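PDB 3C5M: oligogalacturonate lyase from Vibrio parahaemolyticus RIMD 2210633, which probably cleaves oligogalacturonides released from pectin by a lyase reaction, on a seven-bladed beta-propeller that carries a manganese ion. Local coordinates for residues I316-V324 against Q333-S341. Numbering follows the deposited sequence.
Sequences IENDPFLYV and QKLCKHSTS
The ring of Phe321 lies between the aliphatic chains of two lysines: Lys334 CD sits over one face, 3.6 Å from the ring centroid, and Lys337 CD over the opposite face, 4.1 Å from it, both displaced toward the rim. At the edge of the ring the carbonyl of Cys336 approaches CD2, and Asp319 OD2 also lies in the ring plane. The imidazole of His338 meets a carbonyl instead, with Pro320 O over the centre of one face, 3.4 Å above the ring plane; Leu322 CG and the backbone N of Thr340 are at its edge. A chi1 of 65° sets CG of His338 between its backbone N and carbonyl carbon, which lays the ring against Pro320 O, while NE2 donates to Gly301 O at the end of strand 296-301, on the other side of strand 321-326. Pro320 O is gripped twice, by His338 N at 2.9 Å and by Ser339 N at 3.2 Å, the latter on a lone pair in the carbonyl plane. Phe321, Lys334 and Lys337 lie on a beta hairpin, strands 321-326 and 334-337, which forms the outer half of a four-stranded antiparallel propeller blade; Pro320 and His338 adjoin its open end. A beta bulge shifts the register by one between the non-hydrogen-bonded pairs Phe321-Lys337 and Tyr323-Lys334. Around it, Leu322 N donates to Cys336 O, and Leu322 O accepts from Leu335 N at 2.9 Å. On the face away from Phe321, Val324 CG2 packs on Leu335 CG, and Leu322 and Leu335 reach Phe367 and Val365, respectively, of strand 364-369 in the neighbouring sheet. An Asx turn, Phe321 N to Asp319 OD2 at 2.7 Å, leads into the hairpin.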
ATOM      1  N   ILE A 316       5.375  16.270  24.633  1.00 84.11           N
ATOM      2  CA  ILE A 316       6.224  15.964  23.485  1.00 82.73           C
ATOM      3  C   ILE A 316       5.862  16.835  22.275  1.00 82.00           C
ATOM      4  O   ILE A 316       5.645  18.038  22.417  1.00 83.56           O
ATOM      5  CB  ILE A 316       6.099  14.480  23.089  1.00 83.55           C
ATOM      6  CG1 ILE A 316       4.618  14.119  22.927  1.00 84.22           C
ATOM      7  CG2 ILE A 316       6.774  13.606  24.135  1.00 75.88           C
ATOM      8  CD1 ILE A 316       4.368  12.754  22.337  1.00 78.53           C
ATOM      9  N   GLU A 317       5.785  16.227  21.092  1.00 81.04           N
ATOM     10  CA  GLU A 317       5.464  16.964  19.870  1.00 75.12           C
ATOM     11  C   GLU A 317       5.220  16.032  18.681  1.00 72.46           C
ATOM     12  O   GLU A 317       6.003  15.119  18.430  1.00 72.44           O
ATOM     13  CB  GLU A 317       6.610  17.918  19.533  1.00 74.25           C
ATOM     14  CG  GLU A 317       6.333  18.842  18.363  1.00 80.84           C
ATOM     15  CD  GLU A 317       5.073  19.674  18.562  1.00 79.33           C
ATOM     16  OE1 GLU A 317       3.968  19.099  18.480  1.00 74.92           O
ATOM     17  OE2 GLU A 317       5.193  20.895  18.808  1.00 75.54           O
ATOM     18  N   ASN A 318       4.137  16.271  17.948  1.00 67.43           N
ATOM     19  CA  ASN A 318       3.806  15.457  16.782  1.00 56.50           C
ATOM     20  C   ASN A 318       4.809  15.717  15.660  1.00 57.57           C
ATOM     21  O   ASN A 318       5.116  16.869  15.337  1.00 53.41           O
ATOM     22  CB  ASN A 318       2.386  15.782  16.316  1.00 60.52           C
ATOM     23  CG  ASN A 318       1.325  15.292  17.300  1.00 69.52           C
ATOM     24  OD1 ASN A 318       0.174  15.741  17.269  1.00 66.41           O
ATOM     25  ND2 ASN A 318       1.707  14.354  18.171  1.00 57.48           N
ATOM     26  N   ASP A 319       5.324  14.638  15.075  1.00 51.59           N
ATOM     27  CA  ASP A 319       6.304  14.728  13.997  1.00 36.89           C
ATOM     28  C   ASP A 319       5.639  14.777  12.623  1.00 35.18           C
ATOM     29  O   ASP A 319       5.090  13.789  12.154  1.00 40.53           O
ATOM     30  CB  ASP A 319       7.251  13.532  14.075  1.00 43.27           C
ATOM     31  CG  ASP A 319       8.336  13.569  13.017  1.00 40.10           C
ATOM     32  OD1 ASP A 319       9.255  12.738  13.089  1.00 47.16           O
ATOM     33  OD2 ASP A 319       8.270  14.416  12.108  1.00 50.83           O
ATOM     34  N   PRO A 320       5.685  15.934  11.956  1.00 28.15           N
ATOM     35  CA  PRO A 320       5.067  16.046  10.639  1.00 28.62           C
ATOM     36  C   PRO A 320       6.066  15.850   9.495  1.00 34.67           C
ATOM     37  O   PRO A 320       5.825  16.304   8.380  1.00 36.70           O
ATOM     38  CB  PRO A 320       4.523  17.462  10.664  1.00 35.85           C
ATOM     39  CG  PRO A 320       5.681  18.199  11.309  1.00 24.94           C
ATOM     40  CD  PRO A 320       6.035  17.268  12.476  1.00 32.26           C
ATOM     41  N   PHE A 321       7.181  15.179   9.754  1.00 35.52           N
ATOM     42  CA  PHE A 321       8.186  15.005   8.705  1.00 44.05           C
ATOM     43  C   PHE A 321       8.220  13.660   7.985  1.00 48.65           C
ATOM     44  O   PHE A 321       7.853  12.613   8.534  1.00 49.70           O
ATOM     45  CB  PHE A 321       9.597  15.279   9.249  1.00 42.37           C
ATOM     46  CG  PHE A 321       9.855  16.718   9.581  1.00 46.23           C
ATOM     47  CD1 PHE A 321       9.679  17.188  10.880  1.00 47.72           C
ATOM     48  CD2 PHE A 321      10.272  17.604   8.591  1.00 43.44           C
ATOM     49  CE1 PHE A 321       9.917  18.520  11.192  1.00 49.69           C
ATOM     50  CE2 PHE A 321      10.512  18.936   8.882  1.00 39.98           C
ATOM     51  CZ  PHE A 321      10.336  19.400  10.189  1.00 55.38           C
ATOM     52  N   LEU A 322       8.671  13.712   6.737  1.00 42.99           N
ATOM     53  CA  LEU A 322       8.835  12.527   5.918  1.00 33.21           C
ATOM     54  C   LEU A 322      10.302  12.156   6.058  1.00 31.48           C
ATOM     55  O   LEU A 322      11.167  13.027   6.063  1.00 22.87           O
ATOM     56  CB  LEU A 322       8.517  12.832   4.456  1.00 29.67           C
ATOM     57  CG  LEU A 322       7.039  12.763   4.070  1.00 34.12           C
ATOM     58  CD1 LEU A 322       6.855  13.192   2.616  1.00 15.62           C
ATOM     59  CD2 LEU A 322       6.528  11.348   4.301  1.00 22.84           C
ATOM     60  N   TYR A 323      10.592  10.868   6.173  1.00 35.34           N
ATOM     61  CA  TYR A 323      11.972  10.453   6.333  1.00 41.28           C
ATOM     62  C   TYR A 323      12.525   9.649   5.173  1.00 43.51           C
ATOM     63  O   TYR A 323      11.830   8.818   4.591  1.00 47.88           O
ATOM     64  CB  TYR A 323      12.115   9.647   7.618  1.00 43.80           C
ATOM     65  CG  TYR A 323      11.976  10.466   8.874  1.00 49.44           C
ATOM     66  CD1 TYR A 323      13.107  10.893   9.579  1.00 52.74           C
ATOM     67  CD2 TYR A 323      10.716  10.800   9.376  1.00 47.75           C
ATOM     68  CE1 TYR A 323      12.988  11.626  10.754  1.00 54.21           C
ATOM     69  CE2 TYR A 323      10.583  11.533  10.550  1.00 49.84           C
ATOM     70  CZ  TYR A 323      11.724  11.942  11.236  1.00 56.30           C
ATOM     71  OH  TYR A 323      11.615  12.668  12.399  1.00 58.75           O
ATOM     72  N   VAL A 324      13.778   9.911   4.823  1.00 39.17           N
ATOM     73  CA  VAL A 324      14.419   9.157   3.761  1.00 38.40           C
ATOM     74  C   VAL A 324      15.615   8.430   4.375  1.00 43.84           C
ATOM     75  O   VAL A 324      16.698   8.996   4.551  1.00 49.60           O
ATOM     76  CB  VAL A 324      14.872  10.064   2.608  1.00 37.28           C
ATOM     77  CG1 VAL A 324      15.691   9.273   1.625  1.00 27.64           C
ATOM     78  CG2 VAL A 324      13.663  10.645   1.905  1.00 35.56           C
ATOM     79  N   GLN A 333      16.991  10.528   7.549  1.00 54.36           N
ATOM     80  CA  GLN A 333      17.127  11.969   7.392  1.00 49.05           C
ATOM     81  C   GLN A 333      15.791  12.600   7.014  1.00 45.60           C
ATOM     82  O   GLN A 333      15.020  12.016   6.249  1.00 51.34           O
ATOM     83  CB  GLN A 333      18.175  12.257   6.321  1.00 55.93           C
ATOM     84  CG  GLN A 333      18.593  13.713   6.210  1.00 65.30           C
ATOM     85  CD  GLN A 333      19.820  13.901   5.316  1.00 68.26           C
ATOM     86  OE1 GLN A 333      20.289  15.021   5.101  1.00 71.15           O
ATOM     87  NE2 GLN A 333      20.343  12.797   4.794  1.00 66.47           N
ATOM     88  N   LYS A 334      15.507  13.781   7.554  1.00 31.42           N
ATOM     89  CA  LYS A 334      14.252  14.456   7.242  1.00 30.95           C
ATOM     90  C   LYS A 334      14.290  14.993   5.828  1.00 31.99           C
ATOM     91  O   LYS A 334      15.166  15.782   5.503  1.00 27.61           O
ATOM     92  CB  LYS A 334      13.999  15.615   8.203  1.00 38.14           C
ATOM     93  CG  LYS A 334      13.718  15.206   9.640  1.00 48.65           C
ATOM     94  CD  LYS A 334      13.235  16.414  10.443  1.00 49.41           C
ATOM     95  CE  LYS A 334      12.898  16.061  11.889  1.00 56.20           C
ATOM     96  NZ  LYS A 334      14.076  15.605  12.697  1.00 62.37           N
ATOM     97  N   LEU A 335      13.342  14.571   4.990  1.00 35.44           N
ATOM     98  CA  LEU A 335      13.297  15.021   3.590  1.00 44.07           C
ATOM     99  C   LEU A 335      12.635  16.385   3.530  1.00 44.05           C
ATOM    100  O   LEU A 335      13.257  17.396   3.222  1.00 46.60           O
ATOM    101  CB  LEU A 335      12.486  14.049   2.717  1.00 49.77           C
ATOM    102  CG  LEU A 335      12.849  13.909   1.229  1.00 51.74           C
ATOM    103  CD1 LEU A 335      11.666  13.323   0.465  1.00 35.32           C
ATOM    104  CD2 LEU A 335      13.240  15.251   0.650  1.00 55.22           C
ATOM    105  N   CYS A 336      11.346  16.394   3.812  1.00 45.99           N
ATOM    106  CA  CYS A 336      10.596  17.624   3.806  1.00 40.55           C
ATOM    107  C   CYS A 336       9.532  17.397   4.838  1.00 38.12           C
ATOM    108  O   CYS A 336       9.648  16.498   5.673  1.00 35.00           O
ATOM    109  CB  CYS A 336       9.966  17.893   2.435  1.00 38.74           C
ATOM    110  SG  CYS A 336       8.644  16.755   1.985  1.00 41.00           S
ATOM    111  N   LYS A 337       8.482  18.192   4.769  1.00 38.57           N
ATOM    112  CA  LYS A 337       7.419  18.088   5.741  1.00 40.07           C
ATOM    113  C   LYS A 337       6.093  17.807   5.046  1.00 36.17           C
ATOM    114  O   LYS A 337       5.790  18.422   4.035  1.00 40.41           O
ATOM    115  CB  LYS A 337       7.389  19.402   6.532  1.00 38.35           C
ATOM    116  CG  LYS A 337       6.586  19.379   7.802  1.00 48.12           C
ATOM    117  CD  LYS A 337       6.986  20.509   8.759  1.00 49.64           C
ATOM    118  CE  LYS A 337       6.730  21.910   8.190  1.00 53.33           C
ATOM    119  NZ  LYS A 337       7.808  22.361   7.261  1.00 45.03           N
ATOM    120  N   HIS A 338       5.321  16.856   5.572  1.00 36.95           N
ATOM    121  CA  HIS A 338       4.019  16.530   4.992  1.00 42.79           C
ATOM    122  C   HIS A 338       2.900  17.208   5.772  1.00 40.22           C
ATOM    123  O   HIS A 338       1.848  17.505   5.218  1.00 42.40           O
ATOM    124  CB  HIS A 338       3.793  14.999   4.933  1.00 44.18           C
ATOM    125  CG  HIS A 338       3.701  14.329   6.272  1.00 42.95           C
ATOM    126  ND1 HIS A 338       2.646  14.530   7.141  1.00 39.86           N
ATOM    127  CD2 HIS A 338       4.527  13.447   6.884  1.00 40.84           C
ATOM    128  CE1 HIS A 338       2.830  13.800   8.229  1.00 34.31           C
ATOM    129  NE2 HIS A 338       3.963  13.133   8.099  1.00 26.31           N
ATOM    130  N   SER A 339       3.138  17.456   7.058  1.00 43.85           N
ATOM    131  CA  SER A 339       2.163  18.128   7.926  1.00 48.24           C
ATOM    132  C   SER A 339       0.730  17.720   7.641  1.00 46.12           C
ATOM    133  O   SER A 339      -0.083  18.543   7.224  1.00 43.26           O
ATOM    134  CB  SER A 339       2.272  19.653   7.778  1.00 43.96           C
ATOM    135  OG  SER A 339       3.534  20.135   8.212  1.00 43.14           O
ATOM    136  N   THR A 340       0.409  16.458   7.877  1.00 43.00           N
ATOM    137  CA  THR A 340      -0.942  16.003   7.623  1.00 46.41           C
ATOM    138  C   THR A 340      -1.715  15.879   8.932  1.00 47.03           C
ATOM    139  O   THR A 340      -1.143  15.558   9.971  1.00 45.92           O
ATOM    140  CB  THR A 340      -0.941  14.636   6.894  1.00 47.03           C
ATOM    141  OG1 THR A 340      -2.271  14.312   6.470  1.00 45.19           O
ATOM    142  CG2 THR A 340      -0.433  13.534   7.818  1.00 36.92           C
ATOM    143  N   SER A 341      -3.011  16.160   8.871  1.00 47.83           N
ATOM    144  CA  SER A 341      -3.901  16.059  10.026  1.00 55.16           C
ATOM    145  C   SER A 341      -4.502  14.678   9.906  1.00 54.53           C
ATOM    146  O   SER A 341      -5.481  14.504   9.186  1.00 61.37           O
ATOM    147  CB  SER A 341      -5.039  17.065   9.905  1.00 65.21           C
ATOM    148  OG  SER A 341      -5.904  16.709   8.822  1.00 54.79           O
TER